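Neutral ceramidase (Pseudomonas aeruginosa, PDB 2ZWS) hydrolyses the N-acyl bond of ceramides to give sphingosine and a free fatty acid, and also catalyses the reverse synthesis. Local coordinates at residues A197-S207 with A240-P251. Sequence-based numbering, arbitrary orientation.
With ZN (zinc ion), chain B; GOL (glycerol), chain M.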
ATOM      1  N   ALA A 197       8.600  -5.506 -13.277  1.00 11.20           N
ATOM      2  CA  ALA A 197       8.308  -4.137 -13.669  1.00 10.97           C
ATOM      3  C   ALA A 197       7.704  -3.368 -12.519  1.00 10.47           C
ATOM      4  O   ALA A 197       6.999  -3.934 -11.684  1.00 11.69           O
ATOM      5  CB  ALA A 197       7.372  -4.115 -14.870  1.00 11.71           C
ATOM      6  N   ILE A 198       7.947  -2.067 -12.526  1.00 10.66           N
ATOM      7  CA  ILE A 198       7.258  -1.142 -11.621  1.00 10.57           C
ATOM      8  C   ILE A 198       6.492  -0.136 -12.489  1.00 11.12           C
ATOM      9  O   ILE A 198       7.086   0.519 -13.354  1.00 11.34           O
ATOM     10  CB  ILE A 198       8.243  -0.362 -10.701  1.00 11.10           C
ATOM     11  CG1 ILE A 198       9.184  -1.314  -9.923  1.00 11.02           C
ATOM     12  CG2 ILE A 198       7.457   0.598  -9.776  1.00 12.00           C
ATOM     13  CD1 ILE A 198      10.434  -0.600  -9.400  1.00 12.36           C
ATOM     14  N   SER A 199       5.184  -0.053 -12.258  1.00 12.07           N
ATOM     15  CA  SER A 199       4.311   0.949 -12.910  1.00 12.81           C
ATOM     16  C   SER A 199       3.958   2.056 -11.904  1.00 12.86           C
ATOM     17  O   SER A 199       3.584   1.759 -10.759  1.00 13.36           O
ATOM     18  CB  SER A 199       3.007   0.287 -13.390  1.00 14.03           C
ATOM     19  OG  SER A 199       1.946   1.224 -13.522  1.00 17.35           O
ATOM     20  N   TRP A 200       4.093   3.323 -12.311  1.00 12.61           N
ATOM     21  CA  TRP A 200       3.663   4.446 -11.457  1.00 12.08           C
ATOM     22  C   TRP A 200       2.513   5.152 -12.146  1.00 12.04           C
ATOM     23  O   TRP A 200       2.636   5.600 -13.297  1.00 12.70           O
ATOM     24  CB  TRP A 200       4.775   5.483 -11.262  1.00 12.30           C
ATOM     25  CG  TRP A 200       5.894   5.047 -10.371  1.00 12.83           C
ATOM     26  CD1 TRP A 200       5.968   5.210  -9.020  1.00 12.72           C
ATOM     27  CD2 TRP A 200       7.133   4.428 -10.772  1.00 11.04           C
ATOM     28  NE1 TRP A 200       7.161   4.715  -8.540  1.00 12.40           N
ATOM     29  CE2 TRP A 200       7.903   4.235  -9.590  1.00 12.57           C
ATOM     30  CE3 TRP A 200       7.677   4.028 -12.015  1.00 12.67           C
ATOM     31  CZ2 TRP A 200       9.180   3.661  -9.601  1.00 13.40           C
ATOM     32  CZ3 TRP A 200       8.965   3.434 -12.022  1.00 13.27           C
ATOM     33  CH2 TRP A 200       9.698   3.258 -10.810  1.00 13.47           C
ATOM     34  N   PHE A 201       1.394   5.247 -11.449  1.00 12.14           N
ATOM     35  CA  PHE A 201       0.201   5.903 -11.997  1.00 11.89           C
ATOM     36  C   PHE A 201      -0.699   6.302 -10.821  1.00 12.16           C
ATOM     37  O   PHE A 201      -0.919   5.478  -9.934  1.00 13.50           O
ATOM     38  CB  PHE A 201      -0.566   4.971 -12.947  1.00 12.71           C
ATOM     39  CG  PHE A 201      -1.872   5.538 -13.406  1.00 12.49           C
ATOM     40  CD1 PHE A 201      -3.064   5.059 -12.878  1.00 13.11           C
ATOM     41  CD2 PHE A 201      -1.921   6.529 -14.399  1.00 13.42           C
ATOM     42  CE1 PHE A 201      -4.294   5.590 -13.275  1.00 14.24           C
ATOM     43  CE2 PHE A 201      -3.162   7.087 -14.804  1.00 14.15           C
ATOM     44  CZ  PHE A 201      -4.349   6.603 -14.254  1.00 13.11           C
ATOM     45  N   PRO A 202      -1.198   7.553 -10.787  1.00 12.40           N
ATOM     46  CA  PRO A 202      -1.979   7.947  -9.599  1.00 12.41           C
ATOM     47  C   PRO A 202      -3.465   7.654  -9.705  1.00 13.48           C
ATOM     48  O   PRO A 202      -4.141   8.148 -10.615  1.00 13.50           O
ATOM     49  CB  PRO A 202      -1.747   9.466  -9.513  1.00 14.05           C
ATOM     50  CG  PRO A 202      -1.576   9.884 -11.001  1.00 12.47           C
ATOM     51  CD  PRO A 202      -1.024   8.664 -11.753  1.00 11.45           C
ATOM     52  N   VAL A 203      -3.977   6.885  -8.748  1.00 12.95           N
ATOM     53  CA  VAL A 203      -5.418   6.666  -8.600  1.00 12.95           C
ATOM     54  C   VAL A 203      -5.644   6.030  -7.233  1.00 13.41           C
ATOM     55  O   VAL A 203      -4.961   5.061  -6.911  1.00 13.39           O
ATOM     56  CB  VAL A 203      -6.020   5.788  -9.756  1.00 13.77           C
ATOM     57  CG1 VAL A 203      -5.381   4.356  -9.824  1.00 13.45           C
ATOM     58  CG2 VAL A 203      -7.560   5.740  -9.650  1.00 14.58           C
ATOM     59  N   HIS A 204      -6.555   6.592  -6.436  1.00 13.18           N
ATOM     60  CA  HIS A 204      -6.875   5.961  -5.147  1.00 13.43           C
ATOM     61  C   HIS A 204      -7.242   4.488  -5.314  1.00 13.15           C
ATOM     62  O   HIS A 204      -8.019   4.121  -6.196  1.00 14.26           O
ATOM     63  CB  HIS A 204      -7.993   6.691  -4.393  1.00 13.61           C
ATOM     64  CG  HIS A 204      -7.493   7.705  -3.420  1.00 14.40           C
ATOM     65  ND1 HIS A 204      -6.935   8.907  -3.816  1.00 14.33           N
ATOM     66  CD2 HIS A 204      -7.461   7.695  -2.063  1.00 13.00           C
ATOM     67  CE1 HIS A 204      -6.559   9.577  -2.735  1.00 13.43           C
ATOM     68  NE2 HIS A 204      -6.859   8.856  -1.664  1.00 16.74           N
ATOM     69  N   SER A 205      -6.690   3.669  -4.425  1.00 13.75           N
ATOM     70  CA  SER A 205      -6.984   2.252  -4.410  1.00 14.01           C
ATOM     71  C   SER A 205      -8.163   1.981  -3.467  1.00 14.26           C
ATOM     72  O   SER A 205      -8.033   1.339  -2.399  1.00 14.10           O
ATOM     73  CB  SER A 205      -5.725   1.461  -4.013  1.00 14.60           C
ATOM     74  OG  SER A 205      -4.782   1.550  -5.077  1.00 18.16           O
ATOM     75  N   THR A 206      -9.326   2.447  -3.911  1.00 14.28           N
ATOM     76  CA  THR A 206     -10.531   2.498  -3.074  1.00 13.72           C
ATOM     77  C   THR A 206     -11.698   1.851  -3.807  1.00 14.21           C
ATOM     78  O   THR A 206     -12.856   2.149  -3.536  1.00 15.64           O
ATOM     79  CB  THR A 206     -10.921   3.963  -2.768  1.00 13.43           C
ATOM     80  OG1 THR A 206     -10.950   4.707  -4.000  1.00 14.25           O
ATOM     81  CG2 THR A 206      -9.932   4.626  -1.820  1.00 15.42           C
ATOM     82  N   SER A 207     -11.405   0.982  -4.776  1.00 12.74           N
ATOM     83  CA  SER A 207     -12.493   0.275  -5.457  1.00 13.55           C
ATOM     84  C   SER A 207     -13.308  -0.599  -4.503  1.00 13.53           C
ATOM     85  O   SER A 207     -14.509  -0.759  -4.692  1.00 14.05           O
ATOM     86  CB  SER A 207     -11.945  -0.566  -6.610  1.00 13.40           C
ATOM     87  OG  SER A 207     -11.362   0.279  -7.592  1.00 14.13           O
ATOM     88  N   ALA A 240       5.034  -4.464  -9.611  1.00 10.95           N
ATOM     89  CA  ALA A 240       4.527  -3.483  -8.627  1.00 10.49           C
ATOM     90  C   ALA A 240       3.720  -2.391  -9.353  1.00 11.20           C
ATOM     91  O   ALA A 240       4.154  -1.855 -10.354  1.00 12.26           O
ATOM     92  CB  ALA A 240       5.681  -2.843  -7.835  1.00 12.26           C
ATOM     93  N   PHE A 241       2.549  -2.058  -8.809  1.00 11.44           N
ATOM     94  CA  PHE A 241       1.799  -0.901  -9.241  1.00 11.09           C
ATOM     95  C   PHE A 241       1.844   0.116  -8.116  1.00 11.00           C
ATOM     96  O   PHE A 241       1.206  -0.076  -7.053  1.00 11.89           O
ATOM     97  CB  PHE A 241       0.372  -1.302  -9.635  1.00 11.69           C
ATOM     98  CG  PHE A 241       0.332  -1.951 -10.972  1.00 10.98           C
ATOM     99  CD1 PHE A 241       0.728  -3.278 -11.092  1.00 11.26           C
ATOM    100  CD2 PHE A 241      -0.028  -1.234 -12.119  1.00 11.87           C
ATOM    101  CE1 PHE A 241       0.762  -3.912 -12.352  1.00 13.16           C
ATOM    102  CE2 PHE A 241      -0.008  -1.870 -13.378  1.00 12.88           C
ATOM    103  CZ  PHE A 241       0.412  -3.189 -13.487  1.00 12.48           C
ATOM    104  N   ALA A 242       2.632   1.166  -8.351  1.00 10.73           N
ATOM    105  CA  ALA A 242       2.906   2.231  -7.385  1.00 11.38           C
ATOM    106  C   ALA A 242       2.109   3.507  -7.695  1.00 11.44           C
ATOM    107  O   ALA A 242       1.565   3.681  -8.806  1.00 12.51           O
ATOM    108  CB  ALA A 242       4.392   2.566  -7.369  1.00 11.93           C
ATOM    109  N   GLN A 243       2.016   4.372  -6.693  1.00 12.78           N
ATOM    110  CA  GLN A 243       1.336   5.675  -6.813  1.00 12.87           C
ATOM    111  C   GLN A 243       2.262   6.802  -7.250  1.00 13.62           C
ATOM    112  O   GLN A 243       3.476   6.708  -7.089  1.00 14.60           O
ATOM    113  CB  GLN A 243       0.731   6.095  -5.459  1.00 12.49           C
ATOM    114  CG  GLN A 243      -0.377   5.170  -4.993  1.00 12.36           C
ATOM    115  CD  GLN A 243      -1.682   5.378  -5.726  1.00 11.34           C
ATOM    116  OE1 GLN A 243      -1.798   6.224  -6.650  1.00 12.56           O
ATOM    117  NE2 GLN A 243      -2.703   4.642  -5.288  1.00 11.59           N
ATOM    118  N   THR A 244       1.681   7.875  -7.797  1.00 14.07           N
ATOM    119  CA  THR A 244       2.402   9.157  -7.908  1.00 13.86           C
ATOM    120  C   THR A 244       1.728  10.225  -7.032  1.00 14.27           C
ATOM    121  O   THR A 244       1.808  10.155  -5.806  1.00 14.79           O
ATOM    122  CB  THR A 244       2.634   9.620  -9.375  1.00 14.48           C
ATOM    123  OG1 THR A 244       1.384   9.845 -10.031  1.00 14.89           O
ATOM    124  CG2 THR A 244       3.416   8.577 -10.133  1.00 14.11           C
ATOM    125  N   ASN A 245       1.058  11.189  -7.660  1.00 13.45           N
ATOM    126  CA  ASN A 245       0.383  12.252  -6.953  1.00 12.97           C
ATOM    127  C   ASN A 245      -1.124  11.979  -7.094  1.00 12.83           C
ATOM    128  O   ASN A 245      -1.776  12.447  -8.036  1.00 13.68           O
ATOM    129  CB  ASN A 245       0.786  13.652  -7.495  1.00 13.86           C
ATOM    130  CG  ASN A 245       1.149  13.650  -8.993  1.00 14.26           C
ATOM    131  OD1 ASN A 245       2.283  13.992  -9.368  1.00 14.71           O
ATOM    132  ND2 ASN A 245       0.190  13.288  -9.847  1.00 14.13           N
ATOM    133  N   ALA A 246      -1.672  11.225  -6.144  1.00 12.63           N
ATOM    134  CA  ALA A 246      -3.067  10.725  -6.231  1.00 12.63           C
ATOM    135  C   ALA A 246      -4.022  11.366  -5.217  1.00 13.60           C
ATOM    136  O   ALA A 246      -5.164  10.907  -5.063  1.00 13.63           O
ATOM    137  CB  ALA A 246      -3.070   9.201  -6.057  1.00 13.10           C
ATOM    138  N   GLY A 247      -3.581  12.431  -4.552  1.00 13.40           N
ATOM    139  CA  GLY A 247      -4.339  12.993  -3.440  1.00 13.65           C
ATOM    140  C   GLY A 247      -5.782  13.326  -3.795  1.00 13.92           C
ATOM    141  O   GLY A 247      -6.693  13.175  -2.959  1.00 14.75           O
ATOM    142  N   ASN A 248      -5.999  13.815  -5.015  1.00 14.46           N
ATOM    143  CA  ASN A 248      -7.344  14.221  -5.411  1.00 14.12           C
ATOM    144  C   ASN A 248      -7.910  13.366  -6.546  1.00 14.70           C
ATOM    145  O   ASN A 248      -8.799  13.801  -7.275  1.00 15.65           O
ATOM    146  CB  ASN A 248      -7.426  15.750  -5.747  1.00 14.33           C
ATOM    147  CG  ASN A 248      -6.366  16.201  -6.772  1.00 15.19           C
ATOM    148  OD1 ASN A 248      -5.487  15.419  -7.163  1.00 14.29           O
ATOM    149  ND2 ASN A 248      -6.471  17.460  -7.234  1.00 16.72           N
ATOM    150  N   LEU A 249      -7.413  12.124  -6.666  1.00 13.96           N
ATOM    151  CA  LEU A 249      -7.810  11.236  -7.761  1.00 14.44           C
ATOM    152  C   LEU A 249      -8.450   9.932  -7.264  1.00 14.21           C
ATOM    153  O   LEU A 249      -7.839   9.173  -6.497  1.00 14.64           O
ATOM    154  CB  LEU A 249      -6.600  10.890  -8.637  1.00 14.37           C
ATOM    155  CG  LEU A 249      -5.990  12.013  -9.469  1.00 16.81           C
ATOM    156  CD1 LEU A 249      -4.655  11.546 -10.032  1.00 18.07           C
ATOM    157  CD2 LEU A 249      -6.914  12.331 -10.620  1.00 18.43           C
ATOM    158  N   SER A 250      -9.650   9.676  -7.761  1.00 14.01           N
ATOM    159  CA  SER A 250     -10.422   8.471  -7.467  1.00 15.40           C
ATOM    160  C   SER A 250     -10.483   7.550  -8.682  1.00 14.91           C
ATOM    161  O   SER A 250     -10.296   7.988  -9.835  1.00 14.01           O
ATOM    162  CB  SER A 250     -11.877   8.860  -7.185  1.00 16.77           C
ATOM    163  OG  SER A 250     -11.985   9.610  -5.998  1.00 20.60           O
ATOM    164  N   PRO A 251     -10.833   6.274  -8.463  1.00 15.14           N
ATOM    165  CA  PRO A 251     -11.119   5.429  -9.632  1.00 15.13           C
ATOM    166  C   PRO A 251     -12.261   6.052 -10.443  1.00 15.52           C
ATOM    167  O   PRO A 251     -13.221   6.651  -9.886  1.00 16.92           O
ATOM    168  CB  PRO A 251     -11.589   4.104  -9.014  1.00 15.63           C
ATOM    169  CG  PRO A 251     -10.978   4.113  -7.633  1.00 17.40           C
ATOM    170  CD  PRO A 251     -11.022   5.551  -7.185  1.00 15.32           C
TER
HETATM  171 ZN    ZN B 647      -6.047   9.029   0.278  1.00 14.79          ZN
HETATM  172  C1  GOL M 658     -13.914   4.785  -5.086  1.00 38.33           C
HETATM  173  O1  GOL M 658     -14.773   3.915  -4.374  1.00 37.74           O
HETATM  174  C2  GOL M 658     -14.746   5.824  -5.834  1.00 36.75           C
HETATM  175  O2  GOL M 658     -14.444   7.089  -5.316  1.00 38.27           O
HETATM  176  C3  GOL M 658     -14.373   5.804  -7.314  1.00 39.29           C
HETATM  177  O3  GOL M 658     -15.269   6.552  -8.096  1.00 32.77           O
HETATM  178  O   HOH W   1       0.681   1.931 -11.057  1.00 16.43           O
HETATM  179  O   HOH W   2     -11.501   7.724  -3.722  1.00 16.38           O
HETATM  180  O   HOH W   3      -7.462   8.095   1.543  1.00 20.14           O
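Leu-249 O is gripped twice by one residue, His-204. The backbone N of His-204 donates to Leu-249 O at 2.9 Å. Ring atom ND1 of His-204 donates to Leu-249 O at 2.8 Å. The two donors come from opposite faces of the carbonyl plane. The ND1 bond is bent, 139° at the hydrogen. With ND1 as donor, NE2 of His-204 is left to bind zinc at 2.1 Å; His-97, Glu-411 and Tyr-448 complete the protein ligands. Upstream, the bent side chain of Gln-243 (chi2 -76°) brings its amide alongside Val-203. Gln-243 OE1 accepts a hydrogen bond from Val-203 N on a lone pair, and Gln-243 NE2 gives to Val-203 O at 2.8 Å. NE2 also bonds Thr-96 O. Pro-202 CB packs on Leu-249 CD1 (3.6 Å) and on Ala-246 CB. Further back, strands 197-200 and 240-242 pair in parallel within the mixed sheet. Here Trp-200 CD1 meets Ala-242 CB at 3.5 Å, while Ile-198 CG2 sits over one face of the indole, offset toward its rim. Leu-249 directly precedes Ser-250, probably the nucleophile. Leu-249 O is thus a second-shell acceptor for the zinc ligand, consistent with holding the His-204 ring in its orientation.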